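Local structure of HRDC domain-containing protein (Bifidobacterium adolescentis ATCC 15703, 3CYM) at residues I216-I224 with L234-T242; I386-L396 with F410-Q420. The protein is of uncharacterised function but, as a ribonuclease D-like protein with HRDC-type domains, probably binds nucleic acid and trims it as a 3'-5' exonuclease. All blocks are in the same frame, centred on the assembly; numbering follows the deposited sequence. Where two conformers were deposited one is given.

Interaction 1: residues I216-I224 with L234-T242; sequences IPWMHVSHI and LAIVRALWT
Trp218 and Trp241 build this contact, each offering a ring face to an aliphatic C-H, in two CH-pi contacts. The Arg238 chain lies across the Trp218 indole, its CG 3.6 Å from the centroid of the five-membered ring and 7° off the normal. In turn, Trp218 CA sits over the five-membered ring of Trp241, 3.6 Å from its centroid. With CG between its own backbone N and carbonyl carbon (chi1 69°), Trp218 lays its indole along the helix, from Arg238 to Leu234. The guanidinium of Arg238 continues past the ring, and its NH1 bonds to the carbonyl of Glu329.

Apolar contacts flank the rings. Pro217 CB touches the benzo end of Trp241 at CH2, 3.6 Å away. Lower on the helix, toward its start, Val237 CG1 meets the edge of Trp218 at CE3 (3.9 Å), and Ile224 CD1 rests against both Val237 CG1 (3.7 Å) and Leu234 CD2 (3.8 Å). Val221 and Val237 meet tip to tip, and Ile265 of helix 261-270 backs Val221 and Ile224. A 3-10 turn followed by a type II turn is thus folded onto helix 231-250, probably the opening helix of the small all-helical HRDC fold.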
loop_
_atom_site.group_PDB
_atom_site.type_symbol
_atom_site.label_atom_id
_atom_site.label_comp_id
_atom_site.label_asym_id
_atom_site.label_seq_id
_atom_site.Cartn_x
_atom_site.Cartn_y
_atom_site.Cartn_z
ATOM N N ILE A 216 6.396 -8.133 -13.544
ATOM C CA ILE A 216 7.714 -8.750 -13.452
ATOM C C ILE A 216 8.582 -8.040 -12.391
ATOM O O ILE A 216 9.274 -7.065 -12.675
ATOM C CB ILE A 216 8.363 -8.960 -14.870
ATOM C CG1 ILE A 216 9.616 -9.830 -14.787
ATOM C CG2 ILE A 216 8.600 -7.644 -15.625
ATOM C CD1 ILE A 216 9.780 -10.757 -15.993
ATOM N N PRO A 217 8.496 -8.521 -11.136
ATOM C CA PRO A 217 9.120 -7.922 -9.959
ATOM C C PRO A 217 10.614 -7.548 -10.065
ATOM O O PRO A 217 10.985 -6.429 -9.674
ATOM C CB PRO A 217 8.876 -8.974 -8.876
ATOM C CG PRO A 217 7.586 -9.586 -9.278
ATOM C CD PRO A 217 7.712 -9.714 -10.763
ATOM N N TRP A 218 11.443 -8.437 -10.619
ATOM C CA TRP A 218 12.889 -8.179 -10.710
ATOM C C TRP A 218 13.278 -6.974 -11.570
ATOM O O TRP A 218 14.404 -6.482 -11.489
ATOM C CB TRP A 218 13.668 -9.430 -11.149
ATOM C CG TRP A 218 13.449 -9.882 -12.570
ATOM C CD1 TRP A 218 12.602 -10.872 -12.990
ATOM C CD2 TRP A 218 14.123 -9.405 -13.753
ATOM N NE1 TRP A 218 12.698 -11.029 -14.352
ATOM C CE2 TRP A 218 13.618 -10.140 -14.847
ATOM C CE3 TRP A 218 15.100 -8.425 -13.993
ATOM C CZ2 TRP A 218 14.047 -9.923 -16.163
ATOM C CZ3 TRP A 218 15.528 -8.212 -15.300
ATOM C CH2 TRP A 218 14.998 -8.957 -16.366
ATOM N N MET A 219 12.341 -6.506 -12.389
ATOM C CA MET A 219 12.591 -5.420 -13.329
ATOM C C MET A 219 12.567 -4.069 -12.603
ATOM O O MET A 219 12.887 -3.028 -13.185
ATOM C CB MET A 219 11.549 -5.469 -14.452
ATOM C CG MET A 219 11.992 -4.884 -15.778
ATOM S SD MET A 219 13.406 -5.708 -16.521
ATOM C CE MET A 219 13.571 -4.733 -18.016
ATOM N N HIS A 220 12.220 -4.110 -11.318
ATOM C CA HIS A 220 12.017 -2.908 -10.508
ATOM C C HIS A 220 13.224 -2.561 -9.638
ATOM O O HIS A 220 13.088 -2.123 -8.494
ATOM C CB HIS A 220 10.726 -3.038 -9.697
ATOM C CG HIS A 220 9.498 -2.979 -10.544
ATOM N ND1 HIS A 220 8.698 -1.860 -10.614
ATOM C CD2 HIS A 220 8.963 -3.879 -11.402
ATOM C CE1 HIS A 220 7.706 -2.084 -11.459
ATOM N NE2 HIS A 220 7.845 -3.300 -11.952
ATOM N N VAL A 221 14.406 -2.778 -10.207
ATOM C CA VAL A 221 15.668 -2.352 -9.628
ATOM C C VAL A 221 15.901 -0.938 -10.155
ATOM O O VAL A 221 15.758 -0.704 -11.349
ATOM C CB VAL A 221 16.803 -3.294 -10.087
ATOM C CG1 VAL A 221 18.164 -2.748 -9.713
ATOM C CG2 VAL A 221 16.601 -4.708 -9.520
ATOM N N SER A 222 16.220 0.003 -9.270
ATOM C CA SER A 222 16.459 1.378 -9.701
ATOM C C SER A 222 17.674 1.462 -10.627
ATOM O O SER A 222 18.656 0.726 -10.458
ATOM C CB SER A 222 16.584 2.338 -8.509
ATOM O OG SER A 222 17.466 1.843 -7.524
ATOM N N HIS A 223 17.561 2.344 -11.625
ATOM C CA HIS A 223 18.566 2.565 -12.677
ATOM C C HIS A 223 18.733 1.377 -13.629
ATOM O O HIS A 223 19.787 1.230 -14.264
ATOM C CB HIS A 223 19.917 3.013 -12.101
ATOM C CG HIS A 223 19.856 4.318 -11.374
ATOM N ND1 HIS A 223 20.278 5.503 -11.936
ATOM C CD2 HIS A 223 19.414 4.625 -10.131
ATOM C CE1 HIS A 223 20.101 6.485 -11.070
ATOM N NE2 HIS A 223 19.576 5.980 -9.969
ATOM N N ILE A 224 17.676 0.561 -13.744
ATOM C CA ILE A 224 17.657 -0.642 -14.600
ATOM C C ILE A 224 17.743 -0.283 -16.083
ATOM O O ILE A 224 18.255 -1.059 -16.901
ATOM C CB ILE A 224 16.403 -1.554 -14.306
ATOM C CG1 ILE A 224 16.509 -2.920 -14.989
ATOM C CG2 ILE A 224 15.081 -0.856 -14.666
ATOM C CD1 ILE A 224 17.742 -3.670 -14.631
ATOM N N LEU A 234 20.902 -8.031 -17.902
ATOM C CA LEU A 234 19.551 -8.255 -17.409
ATOM C C LEU A 234 19.405 -9.626 -16.763
ATOM O O LEU A 234 18.724 -9.751 -15.756
ATOM C CB LEU A 234 18.524 -8.030 -18.520
ATOM C CG LEU A 234 18.336 -6.560 -18.923
ATOM C CD1 LEU A 234 17.470 -6.420 -20.176
ATOM C CD2 LEU A 234 17.767 -5.724 -17.774
ATOM N N ALA A 235 20.092 -10.627 -17.314
ATOM C CA ALA A 235 20.181 -11.959 -16.701
ATOM C C ALA A 235 20.880 -11.922 -15.338
ATOM O O ALA A 235 20.519 -12.673 -14.437
ATOM C CB ALA A 235 20.892 -12.917 -17.621
ATOM N N ILE A 236 21.871 -11.043 -15.200
ATOM C CA ILE A 236 22.575 -10.833 -13.935
ATOM C C ILE A 236 21.667 -10.136 -12.907
ATOM O O ILE A 236 21.562 -10.586 -11.760
ATOM C CB ILE A 236 23.933 -10.076 -14.159
ATOM C CG1 ILE A 236 24.913 -10.990 -14.894
ATOM C CG2 ILE A 236 24.546 -9.621 -12.843
ATOM C CD1 ILE A 236 26.069 -10.307 -15.552
ATOM N N VAL A 237 21.008 -9.060 -13.332
ATOM C CA VAL A 237 20.010 -8.368 -12.511
ATOM C C VAL A 237 18.906 -9.328 -12.040
ATOM O O VAL A 237 18.587 -9.370 -10.855
ATOM C CB VAL A 237 19.394 -7.161 -13.255
ATOM C CG1 VAL A 237 18.228 -6.580 -12.471
ATOM C CG2 VAL A 237 20.453 -6.089 -13.494
ATOM N N ARG A 238 18.353 -10.113 -12.962
ATOM C CA ARG A 238 17.360 -11.129 -12.628
ATOM C C ARG A 238 17.848 -12.098 -11.560
ATOM O O ARG A 238 17.145 -12.342 -10.582
ATOM C CB ARG A 238 16.944 -11.922 -13.871
ATOM C CG ARG A 238 15.763 -12.842 -13.628
ATOM C CD ARG A 238 15.288 -13.514 -14.900
ATOM N NE ARG A 238 16.358 -14.233 -15.594
ATOM C CZ ARG A 238 16.173 -15.000 -16.667
ATOM N NH1 ARG A 238 17.207 -15.608 -17.236
ATOM N NH2 ARG A 238 14.955 -15.167 -17.172
ATOM N N ALA A 239 19.054 -12.635 -11.754
ATOM C CA ALA A 239 19.621 -13.653 -10.867
ATOM C C ALA A 239 19.927 -13.094 -9.474
ATOM O O ALA A 239 19.641 -13.745 -8.466
ATOM C CB ALA A 239 20.869 -14.259 -11.494
ATOM N N LEU A 240 20.493 -11.887 -9.433
ATOM C CA LEU A 240 20.784 -11.180 -8.181
ATOM C C LEU A 240 19.539 -10.773 -7.398
ATOM O O LEU A 240 19.486 -10.983 -6.184
ATOM C CB LEU A 240 21.653 -9.948 -8.441
ATOM C CG LEU A 240 23.146 -10.175 -8.705
ATOM C CD1 LEU A 240 23.745 -8.861 -9.103
ATOM C CD2 LEU A 240 23.872 -10.730 -7.484
ATOM N N TRP A 241 18.552 -10.188 -8.084
ATOM C CA TRP A 241 17.272 -9.844 -7.471
ATOM C C TRP A 241 16.614 -11.054 -6.821
ATOM O O TRP A 241 16.076 -10.946 -5.712
ATOM C CB TRP A 241 16.294 -9.237 -8.488
ATOM C CG TRP A 241 15.038 -8.696 -7.845
ATOM C CD1 TRP A 241 14.806 -7.395 -7.465
ATOM C CD2 TRP A 241 13.847 -9.433 -7.494
ATOM N NE1 TRP A 241 13.559 -7.282 -6.902
ATOM C CE2 TRP A 241 12.948 -8.512 -6.906
ATOM C CE3 TRP A 241 13.454 -10.780 -7.623
ATOM C CZ2 TRP A 241 11.672 -8.894 -6.446
ATOM C CZ3 TRP A 241 12.189 -11.167 -7.155
ATOM C CH2 TRP A 241 11.315 -10.221 -6.577
ATOM N N THR A 242 16.631 -12.180 -7.534
ATOM C CA THR A 242 15.966 -13.405 -7.100
ATOM C C THR A 242 16.595 -13.966 -5.833
ATOM O O THR A 242 15.881 -14.252 -4.861
ATOM C CB THR A 242 15.982 -14.476 -8.212
ATOM O OG1 THR A 242 15.357 -13.946 -9.386
ATOM C CG2 THR A 242 15.248 -15.748 -7.777
#

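Interaction 2: residues I386-L396 with F410-Q420; sequences IVIKPQYLRNL and FLSEQGARDWQ. With GOL (glycerol), chain D.
Tyr392 lies over the end of helix 407-414, and its side chain can be followed outward from CB. CB lies beside Gln414 CB; with CG anti to the carbonyl carbon (chi1 -59°) the ring is carried under that methylene, CG coming within 3.8 Å of Gln414 CB, while Lys389 CB lies over the opposite face. CD1 meets Gln414 OE1 at 3.4 Å. Further out, CE1 and CZ approach the Gln414 carbonyl, CZ lying 3.4 Å from Gln414 O. Along the other edge, CD2 nears Ala416 CB and CE2 nears Ala416 N at 3.8 Å. At the tip, Tyr392 OH is 3.5 Å from Gln414 O. Losing the ring to an alanine here is likely to open a gap between Lys389 and Gln414, whose CB would lose the face it packs on.

The Gln414 side chain is bent at chi2, and its amide plane is almost perpendicular to the ring. Its OE1 accepts Asn395 ND2 at 2.7 Å in a fairly straight bond (161°). Beyond Asn395, Leu396 CD1 packs on Phe410 CD2 (3.7 Å), while Ile388 CD1 lies against Leu411 CG (3.7 Å).

At the other end, a glycerol, probably from the crystallisation liquor, and one water fill in between the segments. Arg417 NH1 donates to glycerol O1, and the water links Lys389 N, Gln420 OE1 and that same O1. Arg417 is also salt-bridged to Glu199 of helix 193-207.

Gly415 closes helix 407-414 in a Schellman motif. Arg417 holds the N-cap position of the next helix, and its backbone N is bonded to Gln420 OE1. Helices 390-396 and 410-414, whose axes cross at 130°, together with the short turn that leads on to helix 418-433, are part of the all-helical HRDC-like C-terminal domain.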
loop_
_atom_site.group_PDB
_atom_site.type_symbol
_atom_site.label_atom_id
_atom_site.label_comp_id
_atom_site.label_asym_id
_atom_site.label_seq_id
_atom_site.Cartn_x
_atom_site.Cartn_y
_atom_site.Cartn_z
ATOM N N ILE A 386 -11.036 10.428 -9.183
ATOM C CA ILE A 386 -12.006 9.696 -8.348
ATOM C C ILE A 386 -13.310 9.397 -9.119
ATOM O O ILE A 386 -13.890 8.313 -8.970
ATOM C CB ILE A 386 -12.251 10.454 -6.996
ATOM C CG1 ILE A 386 -10.997 10.385 -6.118
ATOM C CG2 ILE A 386 -13.458 9.919 -6.210
ATOM C CD1 ILE A 386 -10.638 8.968 -5.583
ATOM N N VAL A 387 -13.741 10.351 -9.952
ATOM C CA VAL A 387 -14.908 10.202 -10.847
ATOM C C VAL A 387 -14.841 8.894 -11.655
ATOM O O VAL A 387 -15.819 8.146 -11.727
ATOM C CB VAL A 387 -15.047 11.429 -11.807
ATOM C CG1 VAL A 387 -16.139 11.209 -12.825
ATOM C CG2 VAL A 387 -15.346 12.688 -11.026
ATOM N N ILE A 388 -13.673 8.638 -12.245
ATOM C CA ILE A 388 -13.335 7.363 -12.878
ATOM C C ILE A 388 -11.815 7.289 -12.990
ATOM O O ILE A 388 -11.159 8.328 -13.135
ATOM C CB ILE A 388 -14.033 7.177 -14.266
ATOM C CG1 ILE A 388 -13.810 5.754 -14.809
ATOM C CG2 ILE A 388 -13.630 8.283 -15.252
ATOM C CD1 ILE A 388 -14.868 5.287 -15.750
ATOM N N LYS A 389 -11.264 6.075 -12.891
ATOM C CA LYS A 389 -9.819 5.850 -13.013
ATOM C C LYS A 389 -9.311 6.252 -14.390
ATOM O O LYS A 389 -9.766 5.706 -15.395
ATOM C CB LYS A 389 -9.448 4.394 -12.729
ATOM C CG LYS A 389 -7.943 4.171 -12.607
ATOM C CD LYS A 389 -7.615 2.742 -12.230
ATOM C CE LYS A 389 -6.128 2.473 -12.344
ATOM N NZ LYS A 389 -5.863 1.001 -12.297
ATOM N N PRO A 390 -8.364 7.212 -14.427
ATOM C CA PRO A 390 -7.794 7.763 -15.647
ATOM C C PRO A 390 -7.367 6.717 -16.671
ATOM O O PRO A 390 -7.559 6.937 -17.865
ATOM C CB PRO A 390 -6.596 8.543 -15.128
ATOM C CG PRO A 390 -7.082 9.059 -13.820
ATOM C CD PRO A 390 -7.785 7.870 -13.238
ATOM N N GLN A 391 -6.828 5.590 -16.203
ATOM C CA GLN A 391 -6.389 4.497 -17.088
ATOM C C GLN A 391 -7.531 3.840 -17.885
ATOM O O GLN A 391 -7.318 3.377 -19.017
ATOM C CB GLN A 391 -5.586 3.443 -16.305
ATOM C CG GLN A 391 -4.817 2.422 -17.162
ATOM C CD GLN A 391 -3.750 3.053 -18.067
ATOM O OE1 GLN A 391 -3.121 4.045 -17.712
ATOM N NE2 GLN A 391 -3.544 2.463 -19.232
ATOM N N TYR A 392 -8.732 3.811 -17.311
ATOM C CA TYR A 392 -9.877 3.199 -17.995
ATOM C C TYR A 392 -10.288 4.001 -19.242
ATOM O O TYR A 392 -10.665 3.417 -20.262
ATOM C CB TYR A 392 -11.065 2.983 -17.042
ATOM C CG TYR A 392 -10.793 2.093 -15.831
ATOM C CD1 TYR A 392 -9.740 1.165 -15.821
ATOM C CD2 TYR A 392 -11.612 2.159 -14.706
ATOM C CE1 TYR A 392 -9.497 0.361 -14.717
ATOM C CE2 TYR A 392 -11.379 1.344 -13.591
ATOM C CZ TYR A 392 -10.326 0.454 -13.610
ATOM O OH TYR A 392 -10.096 -0.341 -12.519
ATOM N N LEU A 393 -10.168 5.327 -19.159
ATOM C CA LEU A 393 -10.422 6.235 -20.293
ATOM C C LEU A 393 -9.356 6.128 -21.372
ATOM O O LEU A 393 -9.656 6.256 -22.558
ATOM C CB LEU A 393 -10.503 7.692 -19.826
ATOM C CG LEU A 393 -11.388 8.046 -18.634
ATOM C CD1 LEU A 393 -11.126 9.487 -18.217
ATOM C CD2 LEU A 393 -12.834 7.849 -18.974
ATOM N N ARG A 394 -8.110 5.942 -20.947
ATOM C CA ARG A 394 -6.989 5.691 -21.848
ATOM C C ARG A 394 -7.147 4.359 -22.597
ATOM O O ARG A 394 -7.005 4.308 -23.824
ATOM C CB ARG A 394 -5.667 5.714 -21.075
ATOM C CG ARG A 394 -5.321 7.068 -20.462
ATOM C CD ARG A 394 -3.845 7.154 -20.085
ATOM N NE ARG A 394 -3.560 6.515 -18.804
ATOM C CZ ARG A 394 -3.553 7.141 -17.631
ATOM N NH1 ARG A 394 -3.823 8.436 -17.553
ATOM N NH2 ARG A 394 -3.284 6.463 -16.526
ATOM N N ASN A 395 -7.446 3.290 -21.858
ATOM C CA ASN A 395 -7.735 1.985 -22.456
ATOM C C ASN A 395 -8.877 2.043 -23.488
ATOM O O ASN A 395 -8.761 1.475 -24.576
ATOM C CB ASN A 395 -8.014 0.935 -21.365
ATOM C CG ASN A 395 -6.761 0.567 -20.559
ATOM O OD1 ASN A 395 -5.644 0.987 -20.884
ATOM N ND2 ASN A 395 -6.945 -0.226 -19.503
ATOM N N LEU A 396 -9.942 2.772 -23.152
ATOM C CA LEU A 396 -11.111 2.980 -24.027
ATOM C C LEU A 396 -10.781 3.662 -25.357
ATOM O O LEU A 396 -11.319 3.297 -26.402
ATOM C CB LEU A 396 -12.185 3.776 -23.271
ATOM C CG LEU A 396 -13.465 4.275 -23.957
ATOM C CD1 LEU A 396 -14.500 3.168 -24.162
ATOM C CD2 LEU A 396 -14.054 5.394 -23.125
ATOM N N PHE A 410 -17.731 -1.418 -21.821
ATOM C CA PHE A 410 -16.262 -1.423 -21.778
ATOM C C PHE A 410 -15.746 -0.921 -20.442
ATOM O O PHE A 410 -14.827 -1.508 -19.877
ATOM C CB PHE A 410 -15.653 -0.570 -22.904
ATOM C CG PHE A 410 -14.146 -0.676 -23.011
ATOM C CD1 PHE A 410 -13.563 -1.638 -23.833
ATOM C CD2 PHE A 410 -13.309 0.183 -22.295
ATOM C CE1 PHE A 410 -12.179 -1.748 -23.931
ATOM C CE2 PHE A 410 -11.927 0.075 -22.386
ATOM C CZ PHE A 410 -11.359 -0.884 -23.210
ATOM N N LEU A 411 -16.337 0.170 -19.957
ATOM C CA LEU A 411 -15.927 0.796 -18.698
ATOM C C LEU A 411 -16.213 -0.093 -17.507
ATOM O O LEU A 411 -15.413 -0.165 -16.575
ATOM C CB LEU A 411 -16.617 2.150 -18.530
ATOM C CG LEU A 411 -15.838 3.440 -18.806
ATOM C CD1 LEU A 411 -14.774 3.326 -19.892
ATOM C CD2 LEU A 411 -16.839 4.535 -19.105
ATOM N N SER A 412 -17.356 -0.771 -17.559
ATOM C CA SER A 412 -17.764 -1.737 -16.545
ATOM C C SER A 412 -16.792 -2.923 -16.507
ATOM O O SER A 412 -16.258 -3.261 -15.444
ATOM C CB SER A 412 -19.195 -2.206 -16.826
ATOM O OG SER A 412 -19.946 -2.298 -15.633
ATOM N N GLU A 413 -16.535 -3.520 -17.672
ATOM C CA GLU A 413 -15.565 -4.620 -17.813
ATOM C C GLU A 413 -14.122 -4.246 -17.421
ATOM O O GLU A 413 -13.317 -5.125 -17.107
ATOM C CB GLU A 413 -15.623 -5.215 -19.232
ATOM C CG GLU A 413 -16.686 -6.314 -19.390
ATOM C CD GLU A 413 -17.096 -6.588 -20.839
ATOM O OE1 GLU A 413 -18.100 -7.310 -21.038
ATOM O OE2 GLU A 413 -16.432 -6.086 -21.775
ATOM N N GLN A 414 -13.811 -2.947 -17.431
ATOM C CA GLN A 414 -12.521 -2.434 -16.957
ATOM C C GLN A 414 -12.413 -2.481 -15.434
ATOM O O GLN A 414 -11.314 -2.590 -14.878
ATOM C CB GLN A 414 -12.283 -0.999 -17.449
ATOM C CG GLN A 414 -11.853 -0.887 -18.902
ATOM C CD GLN A 414 -10.402 -1.268 -19.124
ATOM O OE1 GLN A 414 -9.496 -0.538 -18.739
ATOM N NE2 GLN A 414 -10.179 -2.412 -19.753
ATOM N N GLY A 415 -13.560 -2.395 -14.767
ATOM C CA GLY A 415 -13.623 -2.441 -13.310
ATOM C C GLY A 415 -14.203 -1.194 -12.670
ATOM O O GLY A 415 -14.137 -1.041 -11.442
ATOM N N ALA A 416 -14.753 -0.298 -13.493
ATOM C CA ALA A 416 -15.448 0.890 -12.992
ATOM C C ALA A 416 -16.769 0.520 -12.353
ATOM O O ALA A 416 -17.479 -0.372 -12.820
ATOM C CB ALA A 416 -15.677 1.913 -14.106
ATOM N N ARG A 417 -17.109 1.245 -11.300
ATOM C CA ARG A 417 -18.314 0.974 -10.537
ATOM C C ARG A 417 -19.545 1.461 -11.273
ATOM O O ARG A 417 -19.446 2.309 -12.165
ATOM C CB ARG A 417 -18.211 1.612 -9.151
ATOM C CG ARG A 417 -17.575 0.708 -8.114
ATOM C CD ARG A 417 -16.141 0.357 -8.460
ATOM N NE ARG A 417 -15.232 1.399 -8.000
ATOM C CZ ARG A 417 -14.036 1.652 -8.518
ATOM N NH1 ARG A 417 -13.299 2.622 -8.000
ATOM N NH2 ARG A 417 -13.574 0.957 -9.546
ATOM N N ASP A 418 -20.696 0.904 -10.906
ATOM C CA ASP A 418 -21.973 1.271 -11.508
ATOM C C ASP A 418 -22.254 2.769 -11.455
ATOM O O ASP A 418 -22.737 3.327 -12.431
ATOM C CB ASP A 418 -23.126 0.504 -10.853
ATOM C CG ASP A 418 -23.021 -1.000 -11.043
ATOM O OD1 ASP A 418 -22.157 -1.465 -11.822
ATOM O OD2 ASP A 418 -23.820 -1.719 -10.403
ATOM N N TRP A 419 -21.942 3.421 -10.333
ATOM C CA TRP A 419 -22.178 4.864 -10.209
ATOM C C TRP A 419 -21.297 5.686 -11.153
ATOM O O TRP A 419 -21.723 6.730 -11.643
ATOM C CB TRP A 419 -22.031 5.356 -8.763
ATOM C CG TRP A 419 -20.620 5.380 -8.211
ATOM C CD1 TRP A 419 -19.989 4.374 -7.537
ATOM C CD2 TRP A 419 -19.685 6.469 -8.264
ATOM N NE1 TRP A 419 -18.720 4.759 -7.176
ATOM C CE2 TRP A 419 -18.509 6.046 -7.598
ATOM C CE3 TRP A 419 -19.726 7.763 -8.805
ATOM C CZ2 TRP A 419 -17.374 6.862 -7.476
ATOM C CZ3 TRP A 419 -18.602 8.578 -8.673
ATOM C CH2 TRP A 419 -17.442 8.122 -8.018
ATOM N N GLN A 420 -20.086 5.191 -11.407
ATOM C CA GLN A 420 -19.128 5.873 -12.264
ATOM C C GLN A 420 -19.583 5.780 -13.702
ATOM O O GLN A 420 -19.582 6.774 -14.404
ATOM C CB GLN A 420 -17.730 5.285 -12.103
ATOM C CG GLN A 420 -17.222 5.340 -10.688
ATOM C CD GLN A 420 -15.804 4.895 -10.554
ATOM O OE1 GLN A 420 -15.417 3.844 -11.060
ATOM N NE2 GLN A 420 -15.006 5.696 -9.870
HETATM C C1 GOL D . -10.400 4.067 -9.041
HETATM O O1 GOL D . -11.004 3.161 -9.941
HETATM C C2 GOL D . -11.292 5.295 -8.912
HETATM O O2 GOL D . -10.612 6.391 -9.469
HETATM C C3 GOL D . -11.611 5.570 -7.444
HETATM O O3 GOL D . -12.921 6.086 -7.335
HETATM O O HOH W 1 -12.727 3.833 -11.860
#

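How the interactions relate
The two contacts are formed separately, in series along the chain: their centres are 32 Å apart and their nearest atoms about 14 Å, without touching. Segment 234-242 lies on a helix of the HRDC domain and interaction 2 in the C-terminal exonuclease-associated domain, both of the HRDC-like clan. The chain links them: helix 193-207 packs against interaction 2 through Tyr202, Glu198 and Glu199, then leads into the loop of 216-224. Neither contact contains a metal ligand. Sodium is bound by Asp44, Glu46 and Asp172 in the RNase H-type exonuclease domain. Both contacts lie in the helical part of the chain, whose HRDC-type domains are thought to assist nucleic acid binding.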